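Local coordinates for protein N-acyl-D-glutamate deacylase (Bordetella bronchiseptica, PDB 3GIP) that catalyses removal of the acyl group from N-acyl-D-glutamate, as a zinc-containing hydrolase of the amidohydrolase family, at residues E178-V182 with Q474-A478; P103-A109 with L151-P157; V226-E231 with A262-I267; P77-T83 with P136-V140. All coordinates share one frame; numbering follows the deposited sequence.

Interaction 1: residues E178-V182 with Q474-A478; sequences EAGAV and QVLRA
Gly180 and Arg477 bring their backbones within 3.9 Å, CA to CA, and beside this approach Ala478 N gives a nearly straight hydrogen bond (175°) to Gly180 O at 2.8 Å. A CA-H...O contact runs back the other way, from Gly180 CA to Ala478 O at 3.5 Å, so the two residues are joined twice. Gly180 O also takes a hydrogen from a water, which donates its other hydrogen to Leu476 O and thereby bridges the segments. Glycine suits this place for two reasons. Its phi of 125° would press a side chain against the preceding carbonyl, and its bare CA lets Arg477 CB come to 4.0 Å. Arg477 turns CG away from its carbonyl carbon (chi1 -69°) and runs extended as far as NE. This carries the aliphatic stem past the end of the helix, with CD 3.7 Å from Ala179 O, while Val475 CG1 lies on one face of the guanidinium, offset toward its rim. The charged end is held by a salt bridge from NH2 to Asp132 in helix 124-133. Small Ala478 directs its methyl at the other segment, where CB meets Val182 CG1 at 4.1 Å. An inverse gamma turn centred on Leu476, with a weak bond from Arg477 N to Val475 O, bends the tail just before it arrives. Helix 163-179 ends at Gly180 in a Schellman motif, and the last modelled residues of the chain lie across the turn that leads into barrel strand 183-187.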
loop_
_atom_site.group_PDB
_atom_site.type_symbol
_atom_site.label_atom_id
_atom_site.label_comp_id
_atom_site.label_asym_id
_atom_site.label_seq_id
_atom_site.Cartn_x
_atom_site.Cartn_y
_atom_site.Cartn_z
ATOM N N GLU A 178 13.997 15.004 -4.857
ATOM C CA GLU A 178 13.890 16.435 -5.107
ATOM C C GLU A 178 12.607 16.714 -5.887
ATOM O O GLU A 178 12.009 17.783 -5.755
ATOM C CB GLU A 178 15.119 16.936 -5.881
ATOM C CG GLU A 178 16.436 16.679 -5.148
ATOM C CD GLU A 178 17.658 17.171 -5.903
ATOM O OE1 GLU A 178 17.681 17.063 -7.148
ATOM O OE2 GLU A 178 18.609 17.650 -5.246
ATOM N N ALA A 179 12.177 15.735 -6.681
ATOM C CA ALA A 179 10.960 15.869 -7.479
ATOM C C ALA A 179 9.699 15.682 -6.637
ATOM O O ALA A 179 8.601 16.035 -7.070
ATOM C CB ALA A 179 10.974 14.868 -8.630
ATOM N N GLY A 180 9.851 15.116 -5.443
ATOM C CA GLY A 180 8.694 14.929 -4.583
ATOM C C GLY A 180 8.424 13.521 -4.085
ATOM O O GLY A 180 7.464 13.310 -3.343
ATOM N N ALA A 181 9.249 12.557 -4.481
ATOM C CA ALA A 181 9.059 11.178 -4.031
ATOM C C ALA A 181 9.208 11.149 -2.514
ATOM O O ALA A 181 10.005 11.897 -1.951
ATOM C CB ALA A 181 10.091 10.263 -4.675
ATOM N N VAL A 182 8.446 10.279 -1.856
ATOM C CA VAL A 182 8.495 10.182 -0.402
ATOM C C VAL A 182 9.599 9.277 0.140
ATOM O O VAL A 182 9.789 9.182 1.351
ATOM C CB VAL A 182 7.133 9.709 0.171
ATOM C CG1 VAL A 182 6.078 10.773 -0.058
ATOM C CG2 VAL A 182 6.706 8.398 -0.483
ATOM N N GLN A 474 -4.608 14.681 -5.917
ATOM C CA GLN A 474 -3.417 15.507 -6.053
ATOM C C GLN A 474 -2.160 14.669 -5.925
ATOM O O GLN A 474 -2.157 13.632 -5.259
ATOM C CB GLN A 474 -3.375 16.581 -4.963
ATOM C CG GLN A 474 -4.388 17.701 -5.096
ATOM C CD GLN A 474 -4.299 18.680 -3.938
ATOM O OE1 GLN A 474 -3.205 19.020 -3.485
ATOM N NE2 GLN A 474 -5.448 19.143 -3.459
ATOM N N VAL A 475 -1.090 15.111 -6.575
ATOM C CA VAL A 475 0.181 14.418 -6.457
ATOM C C VAL A 475 0.758 14.986 -5.169
ATOM O O VAL A 475 0.936 16.198 -5.047
ATOM C CB VAL A 475 1.131 14.748 -7.623
ATOM C CG1 VAL A 475 2.504 14.145 -7.358
ATOM C CG2 VAL A 475 0.563 14.209 -8.919
ATOM N N LEU A 476 1.028 14.121 -4.200
ATOM C CA LEU A 476 1.565 14.584 -2.929
ATOM C C LEU A 476 3.087 14.667 -2.980
ATOM O O LEU A 476 3.790 13.746 -2.565
ATOM C CB LEU A 476 1.113 13.654 -1.799
ATOM C CG LEU A 476 -0.400 13.398 -1.748
ATOM C CD1 LEU A 476 -0.731 12.584 -0.504
ATOM C CD2 LEU A 476 -1.164 14.724 -1.738
ATOM N N ARG A 477 3.589 15.782 -3.502
ATOM C CA ARG A 477 5.026 16.000 -3.611
ATOM C C ARG A 477 5.638 16.317 -2.253
ATOM O O ARG A 477 5.244 17.284 -1.594
ATOM C CB ARG A 477 5.317 17.153 -4.571
ATOM C CG ARG A 477 4.998 16.870 -6.032
ATOM C CD ARG A 477 5.462 18.040 -6.895
ATOM N NE ARG A 477 5.427 17.757 -8.327
ATOM C CZ ARG A 477 4.327 17.733 -9.073
ATOM N NH1 ARG A 477 3.139 17.975 -8.532
ATOM N NH2 ARG A 477 4.420 17.478 -10.371
ATOM N N ALA A 478 6.604 15.504 -1.841
ATOM C CA ALA A 478 7.278 15.703 -0.566
ATOM C C ALA A 478 8.261 16.866 -0.681
ATOM O O ALA A 478 8.701 17.149 -1.815
ATOM C CB ALA A 478 8.018 14.428 -0.166
HETATM O O HOH W 1 5.347 11.502 -3.499
#

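Interaction 2: residues P103-A109 with L151-P157; sequences PLPGNTA and LAAMRDP
The Asn107 amide reaches two carbonyls with its ND2, and both lie close to its plane: Leu151 O at 2.9 Å and Met154 O, also at 2.9 Å from ND2. The Pro157 ring lies over one face of the amide, its CG 4.0 Å from Asn107 CG and its CD 3.7 Å from Asn107 OD1. With both N-H groups engaged, the rotation of the amide is fixed. Asn107 holds CG opposite its carbonyl carbon (chi1 -84°), which points the amide at the helix end. Asparagine fits here because one short side chain can bond two carbonyls at the C-terminal end of a helix, the first straight (170°) and the second more bent (144°). Leu151 O is gripped twice, since Leu104 N also donates to it at 2.8 Å, from the opposite face of the carbonyl. A type II turn from Leu104 to Asn107, in which Gly106 supplies the positive phi, brings both donors to this one carbonyl. Apolar groups fill in around these bonds: Pro103 CB packs on Leu151 CB at 3.6 Å and Ala109 CB meets Leu151 CD1 at 4.0 Å, while Leu104 lays its CD1 against the backbone at Met154 O, 3.5 Å away. In the fold, this long loop between strand 87-92 and helix 124-133 is fastened at the protein surface to the end of helix 146-153, whose Ala152 and Ala153 pack on helix 163-179.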
loop_
_atom_site.group_PDB
_atom_site.type_symbol
_atom_site.label_atom_id
_atom_site.label_comp_id
_atom_site.label_asym_id
_atom_site.label_seq_id
_atom_site.Cartn_x
_atom_site.Cartn_y
_atom_site.Cartn_z
ATOM N N PRO A 103 13.685 1.309 -16.964
ATOM C CA PRO A 103 14.869 0.451 -17.032
ATOM C C PRO A 103 15.613 0.666 -18.340
ATOM O O PRO A 103 15.056 1.200 -19.301
ATOM C CB PRO A 103 14.277 -0.951 -16.950
ATOM C CG PRO A 103 12.983 -0.790 -17.681
ATOM C CD PRO A 103 12.454 0.509 -17.106
ATOM N N LEU A 104 16.875 0.259 -18.369
ATOM C CA LEU A 104 17.671 0.370 -19.585
ATOM C C LEU A 104 17.041 -0.606 -20.573
ATOM O O LEU A 104 16.447 -1.604 -20.169
ATOM C CB LEU A 104 19.118 -0.035 -19.313
ATOM C CG LEU A 104 19.965 0.938 -18.487
ATOM C CD1 LEU A 104 21.224 0.239 -18.011
ATOM C CD2 LEU A 104 20.303 2.168 -19.333
ATOM N N PRO A 105 17.154 -0.330 -21.879
ATOM C CA PRO A 105 16.572 -1.233 -22.876
ATOM C C PRO A 105 17.061 -2.665 -22.685
ATOM O O PRO A 105 18.262 -2.911 -22.594
ATOM C CB PRO A 105 17.045 -0.638 -24.198
ATOM C CG PRO A 105 17.143 0.827 -23.888
ATOM C CD PRO A 105 17.798 0.827 -22.525
ATOM N N GLY A 106 16.126 -3.607 -22.615
ATOM C CA GLY A 106 16.506 -4.996 -22.441
ATOM C C GLY A 106 16.553 -5.456 -20.995
ATOM O O GLY A 106 16.601 -6.657 -20.730
ATOM N N ASN A 107 16.557 -4.512 -20.059
ATOM C CA ASN A 107 16.580 -4.855 -18.640
ATOM C C ASN A 107 15.153 -5.029 -18.151
ATOM O O ASN A 107 14.308 -4.157 -18.349
ATOM C CB ASN A 107 17.267 -3.760 -17.818
ATOM C CG ASN A 107 18.779 -3.895 -17.804
ATOM O OD1 ASN A 107 19.340 -4.822 -18.386
ATOM N ND2 ASN A 107 19.447 -2.965 -17.129
ATOM N N THR A 108 14.880 -6.159 -17.513
ATOM C CA THR A 108 13.541 -6.410 -17.010
ATOM C C THR A 108 13.583 -7.191 -15.706
ATOM O O THR A 108 14.639 -7.650 -15.275
ATOM C CB THR A 108 12.712 -7.204 -18.028
ATOM O OG1 THR A 108 11.366 -7.331 -17.549
ATOM C CG2 THR A 108 13.309 -8.589 -18.230
ATOM N N ALA A 109 12.419 -7.331 -15.084
ATOM C CA ALA A 109 12.301 -8.065 -13.833
ATOM C C ALA A 109 10.885 -8.614 -13.733
ATOM O O ALA A 109 9.923 -7.928 -14.068
ATOM C CB ALA A 109 12.594 -7.146 -12.653
ATOM N N LEU A 151 17.898 -1.415 -12.492
ATOM C CA LEU A 151 17.630 -1.667 -13.905
ATOM C C LEU A 151 17.919 -0.466 -14.793
ATOM O O LEU A 151 18.155 -0.618 -15.993
ATOM C CB LEU A 151 16.178 -2.101 -14.099
ATOM C CG LEU A 151 15.775 -3.396 -13.389
ATOM C CD1 LEU A 151 14.280 -3.603 -13.540
ATOM C CD2 LEU A 151 16.553 -4.575 -13.962
ATOM N N ALA A 152 17.902 0.723 -14.204
ATOM C CA ALA A 152 18.153 1.946 -14.956
ATOM C C ALA A 152 19.623 2.347 -14.958
ATOM O O ALA A 152 20.091 3.012 -15.886
ATOM C CB ALA A 152 17.310 3.083 -14.386
ATOM N N ALA A 153 20.354 1.930 -13.929
ATOM C CA ALA A 153 21.758 2.296 -13.801
ATOM C C ALA A 153 22.767 1.214 -14.158
ATOM O O ALA A 153 23.929 1.518 -14.430
ATOM C CB ALA A 153 22.027 2.788 -12.377
ATOM N N MET A 154 22.335 -0.043 -14.176
ATOM C CA MET A 154 23.263 -1.133 -14.448
ATOM C C MET A 154 23.069 -1.929 -15.735
ATOM O O MET A 154 22.023 -2.541 -15.959
ATOM C CB MET A 154 23.268 -2.091 -13.257
ATOM C CG MET A 154 23.717 -1.431 -11.965
ATOM S SD MET A 154 23.530 -2.490 -10.523
ATOM C CE MET A 154 24.926 -3.574 -10.720
ATOM N N ARG A 155 24.107 -1.917 -16.567
ATOM C CA ARG A 155 24.122 -2.642 -17.831
ATOM C C ARG A 155 23.879 -4.122 -17.535
ATOM O O ARG A 155 23.265 -4.841 -18.328
ATOM C CB ARG A 155 25.481 -2.435 -18.510
ATOM C CG ARG A 155 25.750 -3.305 -19.719
ATOM C CD ARG A 155 27.094 -2.931 -20.335
ATOM N NE ARG A 155 27.515 -3.877 -21.361
ATOM C CZ ARG A 155 27.838 -5.143 -21.118
ATOM N NH1 ARG A 155 27.787 -5.615 -19.880
ATOM N NH2 ARG A 155 28.216 -5.935 -22.113
ATOM N N ASP A 156 24.372 -4.566 -16.381
ATOM C CA ASP A 156 24.189 -5.939 -15.928
ATOM C C ASP A 156 23.652 -5.860 -14.503
ATOM O O ASP A 156 24.415 -5.881 -13.536
ATOM C CB ASP A 156 25.509 -6.711 -15.940
ATOM C CG ASP A 156 25.358 -8.120 -15.396
ATOM O OD1 ASP A 156 24.205 -8.536 -15.151
ATOM O OD2 ASP A 156 26.382 -8.813 -15.217
ATOM N N PRO A 157 22.320 -5.770 -14.362
ATOM C CA PRO A 157 21.656 -5.679 -13.060
ATOM C C PRO A 157 21.807 -6.887 -12.138
ATOM O O PRO A 157 21.248 -6.907 -11.041
ATOM C CB PRO A 157 20.203 -5.405 -13.439
ATOM C CG PRO A 157 20.053 -6.145 -14.725
ATOM C CD PRO A 157 21.329 -5.799 -15.454
#

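Interaction 3: residues V226-E231 with A262-I267; sequences VEAAVE and ATLANI
Val230 and Thr263 meet between two successive outer helices of the amidohydrolase TIM barrel, 226-240 and 260-272, which follow strands 214-218 and 243-246. The short segments run nearly parallel, at 14°, with axes 9.5 Å apart. The tight part is buried and apolar. Val230 CG2 packs on Thr263 CG2 at 3.7 Å, and Val230 CG1 reaches Ile267 CG1 at 4.2 Å; the branched side chains cross at about a right angle. Threonine serves twice, for its methyl faces this core while OG1 is hydrogen-bonded to His249, next in sequence to the zinc ligand His248. The looser side is partly exposed and wet. There Glu227 lies beside Ala262, OE1 to CB 3.4 Å, with its charge directed to Arg259 through OE2. A water donates to Glu227 O and accepts from Asn266 ND2. Glu231, bent at chi2 (58°), reaches across to Asn266 on the other helix, and its OE2 is paired with Arg238. Buried Asn266 thus has two acceptors for ND2, the water and Glu231 OE1; the latter is met at 2.9 Å from ND2 on its anti lone pair, with amide and carboxylate only 4° from coplanar.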
loop_
_atom_site.group_PDB
_atom_site.type_symbol
_atom_site.label_atom_id
_atom_site.label_comp_id
_atom_site.label_asym_id
_atom_site.label_seq_id
_atom_site.Cartn_x
_atom_site.Cartn_y
_atom_site.Cartn_z
ATOM N N VAL A 226 12.901 -14.925 8.040
ATOM C CA VAL A 226 12.217 -13.681 8.372
ATOM C C VAL A 226 12.881 -12.854 9.472
ATOM O O VAL A 226 12.937 -11.629 9.373
ATOM C CB VAL A 226 10.726 -13.936 8.735
ATOM C CG1 VAL A 226 10.615 -14.682 10.052
ATOM C CG2 VAL A 226 9.968 -12.611 8.781
ATOM N N GLU A 227 13.390 -13.501 10.517
ATOM C CA GLU A 227 14.041 -12.743 11.581
ATOM C C GLU A 227 15.309 -12.061 11.076
ATOM O O GLU A 227 15.570 -10.905 11.398
ATOM C CB GLU A 227 14.360 -13.644 12.779
ATOM C CG GLU A 227 13.127 -14.001 13.600
ATOM C CD GLU A 227 13.455 -14.811 14.841
ATOM O OE1 GLU A 227 14.288 -14.349 15.650
ATOM O OE2 GLU A 227 12.875 -15.906 15.011
ATOM N N ALA A 228 16.091 -12.777 10.277
ATOM C CA ALA A 228 17.316 -12.207 9.724
ATOM C C ALA A 228 16.972 -11.075 8.755
ATOM O O ALA A 228 17.681 -10.069 8.682
ATOM C CB ALA A 228 18.111 -13.288 9.001
ATOM N N ALA A 229 15.877 -11.244 8.018
ATOM C CA ALA A 229 15.441 -10.246 7.045
ATOM C C ALA A 229 15.042 -8.931 7.705
ATOM O O ALA A 229 15.358 -7.854 7.200
ATOM C CB ALA A 229 14.285 -10.795 6.222
ATOM N N VAL A 230 14.338 -9.012 8.830
ATOM C CA VAL A 230 13.941 -7.805 9.543
ATOM C C VAL A 230 15.186 -7.141 10.127
ATOM O O VAL A 230 15.339 -5.923 10.060
ATOM C CB VAL A 230 12.935 -8.129 10.678
ATOM C CG1 VAL A 230 12.773 -6.928 11.606
ATOM C CG2 VAL A 230 11.586 -8.498 10.073
ATOM N N GLU A 231 16.077 -7.947 10.701
ATOM C CA GLU A 231 17.312 -7.427 11.280
ATOM C C GLU A 231 18.132 -6.695 10.218
ATOM O O GLU A 231 18.741 -5.664 10.496
ATOM C CB GLU A 231 18.133 -8.578 11.879
ATOM C CG GLU A 231 19.574 -8.234 12.279
ATOM C CD GLU A 231 19.676 -7.107 13.296
ATOM O OE1 GLU A 231 18.677 -6.824 13.994
ATOM O OE2 GLU A 231 20.773 -6.509 13.408
ATOM N N ALA A 262 9.452 -12.200 17.843
ATOM C CA ALA A 262 10.862 -11.839 17.782
ATOM C C ALA A 262 11.116 -10.635 16.873
ATOM O O ALA A 262 11.887 -9.740 17.228
ATOM C CB ALA A 262 11.681 -13.031 17.302
ATOM N N THR A 263 10.474 -10.602 15.707
ATOM C CA THR A 263 10.686 -9.488 14.784
ATOM C C THR A 263 10.148 -8.177 15.340
ATOM O O THR A 263 10.771 -7.126 15.187
ATOM C CB THR A 263 10.037 -9.743 13.406
ATOM O OG1 THR A 263 8.631 -9.963 13.570
ATOM C CG2 THR A 263 10.673 -10.951 12.730
ATOM N N LEU A 264 8.983 -8.233 15.978
ATOM C CA LEU A 264 8.393 -7.036 16.562
ATOM C C LEU A 264 9.227 -6.566 17.751
ATOM O O LEU A 264 9.301 -5.369 18.031
ATOM C CB LEU A 264 6.951 -7.313 16.996
ATOM C CG LEU A 264 5.993 -7.596 15.833
ATOM C CD1 LEU A 264 4.628 -7.987 16.384
ATOM C CD2 LEU A 264 5.885 -6.367 14.935
ATOM N N ALA A 265 9.856 -7.507 18.449
ATOM C CA ALA A 265 10.696 -7.158 19.590
ATOM C C ALA A 265 11.921 -6.413 19.070
ATOM O O ALA A 265 12.397 -5.461 19.693
ATOM C CB ALA A 265 11.125 -8.420 20.340
ATOM N N ASN A 266 12.416 -6.846 17.915
ATOM C CA ASN A 266 13.585 -6.226 17.298
ATOM C C ASN A 266 13.198 -4.827 16.836
ATOM O O ASN A 266 13.946 -3.863 17.019
ATOM C CB ASN A 266 14.046 -7.073 16.111
ATOM C CG ASN A 266 15.474 -6.780 15.705
ATOM O OD1 ASN A 266 16.138 -5.926 16.292
ATOM N ND2 ASN A 266 15.958 -7.494 14.694
ATOM N N ILE A 267 12.016 -4.722 16.241
ATOM C CA ILE A 267 11.502 -3.442 15.774
ATOM C C ILE A 267 11.379 -2.496 16.967
ATOM O O ILE A 267 11.747 -1.324 16.885
ATOM C CB ILE A 267 10.132 -3.639 15.092
ATOM C CG1 ILE A 267 10.347 -4.297 13.725
ATOM C CG2 ILE A 267 9.395 -2.312 14.969
ATOM C CD1 ILE A 267 9.072 -4.688 13.003
HETATM O O HOH W 2 14.314 -9.769 13.678
#

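Interaction 4: residues P77-T83 with P136-V140; sequences PDLRWKT and PMINV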
loop_
_atom_site.group_PDB
_atom_site.type_symbol
_atom_site.label_atom_id
_atom_site.label_comp_id
_atom_site.label_asym_id
_atom_site.label_seq_id
_atom_site.Cartn_x
_atom_site.Cartn_y
_atom_site.Cartn_z
ATOM N N PRO A 77 -8.251 4.535 -14.704
ATOM C CA PRO A 77 -8.515 5.755 -13.931
ATOM C C PRO A 77 -9.610 5.791 -12.864
ATOM O O PRO A 77 -9.565 6.646 -11.977
ATOM C CB PRO A 77 -8.742 6.806 -15.019
ATOM C CG PRO A 77 -9.310 6.004 -16.150
ATOM C CD PRO A 77 -8.425 4.786 -16.148
ATOM N N ASP A 78 -10.586 4.889 -12.928
ATOM C CA ASP A 78 -11.669 4.906 -11.942
ATOM C C ASP A 78 -11.216 4.660 -10.503
ATOM O O ASP A 78 -11.781 5.230 -9.567
ATOM C CB ASP A 78 -12.756 3.887 -12.304
ATOM C CG ASP A 78 -12.229 2.472 -12.369
ATOM O OD1 ASP A 78 -11.695 2.082 -13.429
ATOM O OD2 ASP A 78 -12.338 1.751 -11.355
ATOM N N LEU A 79 -10.203 3.816 -10.328
ATOM C CA LEU A 79 -9.695 3.501 -8.993
ATOM C C LEU A 79 -10.823 3.133 -8.027
ATOM O O LEU A 79 -10.717 3.364 -6.824
ATOM C CB LEU A 79 -8.911 4.696 -8.434
ATOM C CG LEU A 79 -7.422 4.805 -8.781
ATOM C CD1 LEU A 79 -6.659 3.752 -7.994
ATOM C CD2 LEU A 79 -7.187 4.634 -10.268
ATOM N N ARG A 80 -11.893 2.544 -8.554
ATOM C CA ARG A 80 -13.046 2.179 -7.734
ATOM C C ARG A 80 -12.709 1.181 -6.627
ATOM O O ARG A 80 -13.378 1.152 -5.591
ATOM C CB ARG A 80 -14.161 1.621 -8.625
ATOM C CG ARG A 80 -15.490 1.373 -7.917
ATOM C CD ARG A 80 -16.186 2.671 -7.533
ATOM N NE ARG A 80 -17.582 2.439 -7.171
ATOM C CZ ARG A 80 -18.493 3.397 -7.034
ATOM N NH1 ARG A 80 -18.160 4.664 -7.223
ATOM N NH2 ARG A 80 -19.748 3.084 -6.725
ATOM N N TRP A 81 -11.680 0.366 -6.841
ATOM C CA TRP A 81 -11.282 -0.605 -5.828
ATOM C C TRP A 81 -10.758 0.103 -4.584
ATOM O O TRP A 81 -10.730 -0.480 -3.501
ATOM C CB TRP A 81 -10.230 -1.580 -6.382
ATOM C CG TRP A 81 -8.977 -0.955 -6.945
ATOM C CD1 TRP A 81 -7.775 -0.808 -6.313
ATOM C CD2 TRP A 81 -8.803 -0.429 -8.266
ATOM N NE1 TRP A 81 -6.860 -0.227 -7.161
ATOM C CE2 TRP A 81 -7.467 0.017 -8.366
ATOM C CE3 TRP A 81 -9.648 -0.292 -9.376
ATOM C CZ2 TRP A 81 -6.954 0.594 -9.533
ATOM C CZ3 TRP A 81 -9.135 0.284 -10.540
ATOM C CH2 TRP A 81 -7.802 0.717 -10.603
ATOM N N LYS A 82 -10.359 1.364 -4.741
ATOM C CA LYS A 82 -9.856 2.161 -3.623
ATOM C C LYS A 82 -10.988 2.951 -2.974
ATOM O O LYS A 82 -11.223 2.853 -1.771
ATOM C CB LYS A 82 -8.799 3.168 -4.091
ATOM C CG LYS A 82 -7.560 2.580 -4.736
ATOM C CD LYS A 82 -6.728 1.759 -3.770
ATOM C CE LYS A 82 -5.351 1.525 -4.368
ATOM N NZ LYS A 82 -4.530 0.532 -3.631
ATOM N N THR A 83 -11.689 3.740 -3.779
ATOM C CA THR A 83 -12.762 4.570 -3.255
ATOM C C THR A 83 -13.883 3.794 -2.574
ATOM O O THR A 83 -14.424 4.244 -1.560
ATOM C CB THR A 83 -13.372 5.454 -4.364
ATOM O OG1 THR A 83 -14.019 4.626 -5.333
ATOM C CG2 THR A 83 -12.285 6.271 -5.052
ATOM N N PRO A 136 -5.426 12.171 -10.810
ATOM C CA PRO A 136 -5.881 10.874 -10.299
ATOM C C PRO A 136 -7.173 11.007 -9.500
ATOM O O PRO A 136 -7.487 12.082 -8.994
ATOM C CB PRO A 136 -4.707 10.420 -9.439
ATOM C CG PRO A 136 -4.208 11.720 -8.867
ATOM C CD PRO A 136 -4.229 12.633 -10.082
ATOM N N MET A 137 -7.919 9.912 -9.390
ATOM C CA MET A 137 -9.178 9.915 -8.651
ATOM C C MET A 137 -8.940 10.189 -7.169
ATOM O O MET A 137 -9.756 10.830 -6.503
ATOM C CB MET A 137 -9.885 8.565 -8.805
ATOM C CG MET A 137 -11.279 8.532 -8.198
ATOM S SD MET A 137 -12.425 9.640 -9.047
ATOM C CE MET A 137 -12.918 8.600 -10.437
ATOM N N ILE A 138 -7.824 9.683 -6.660
ATOM C CA ILE A 138 -7.455 9.871 -5.262
ATOM C C ILE A 138 -6.052 10.468 -5.204
ATOM O O ILE A 138 -5.382 10.596 -6.232
ATOM C CB ILE A 138 -7.471 8.527 -4.479
ATOM C CG1 ILE A 138 -6.421 7.567 -5.042
ATOM C CG2 ILE A 138 -8.855 7.898 -4.561
ATOM C CD1 ILE A 138 -6.273 6.278 -4.228
ATOM N N ASN A 139 -5.604 10.837 -4.007
ATOM C CA ASN A 139 -4.274 11.421 -3.865
ATOM C C ASN A 139 -3.207 10.361 -4.067
ATOM O O ASN A 139 -3.400 9.190 -3.721
ATOM C CB ASN A 139 -4.118 12.067 -2.490
ATOM C CG ASN A 139 -5.162 13.126 -2.234
ATOM O OD1 ASN A 139 -5.942 13.029 -1.284
ATOM N ND2 ASN A 139 -5.191 14.144 -3.087
ATOM N N VAL A 140 -2.075 10.778 -4.625
ATOM C CA VAL A 140 -0.982 9.860 -4.899
ATOM C C VAL A 140 0.379 10.318 -4.398
ATOM O O VAL A 140 0.847 11.408 -4.734
ATOM C CB VAL A 140 -0.855 9.606 -6.418
ATOM C CG1 VAL A 140 0.261 8.607 -6.690
ATOM C CG2 VAL A 140 -2.180 9.105 -6.970
HETATM O O HOH W 3 -7.287 8.079 -11.497
#
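Met137 sets its CG opposite the backbone N (chi1 -173°) and then bends at chi2 (65°) and again at chi3, which curls the chain round so that CG and the methyl CE both lie against Asp78 O. CG is 3.6 Å from Asp78 O and CE 3.7 Å from the same Asp78 O. Ile138 holds CG1 between its backbone N and carbonyl carbon (chi1 64°), sending CD1 to Lys82 CG at 3.9 Å and leaving CG2 to meet Thr83 CG2 at 3.8 Å. The Thr83 methyl also touches Met137 CG, while Leu79 CB packs on Met137 CB at 4.0 Å. Methionine suits the place because its flexible chain can bend around a carbonyl oxygen; isoleucine has two branches and so covers two helical residues at once. No direct hydrogen bond joins the segments. Instead a water donates to Pro77 O and accepts from Met137 N, bridging the two backbones. The start of the helix is ordered by Asp78, whose OD2 accepts from Arg80 N at 2.9 Å in an Asx turn, and by Leu79 O at the N-cap position, which receives both Lys82 N and Thr83 N. Lysine gives the contact its aliphatic stem and leads its NZ away to salt bridges with Asp64 and Asp69. Thr83 and Met137 also pack on Val462 of strand 460-463. This is packing at the entry to a TIM-barrel strand, 139-145, where the short helix preceding the neighbouring parallel strand 87-92 packs on the residues that lead into its partner.

How the interactions relate
Interactions 1 and 4 are directly joined: Leu476 N probably bonds Val140 O at 2.8 Å and Gln474 O probably accepts from Val140 N at 2.9 Å, so the C-terminal tail runs beside the start of strand 139-145 before it reaches Gly180. Continuing from that strand, helix 146-153 ends in interaction 2 and helix 163-179 ends in interaction 1; the centres of the two interactions are 25 Å apart. Interaction 3 lies on the opposite side of the chain's centre from interaction 4, 34 Å between centres. The zinc ion bound by Cys95, His218 and His248 lies about 12 Å from the side chain of Val226 and about 13 Å from those of Ala109 and Lys82.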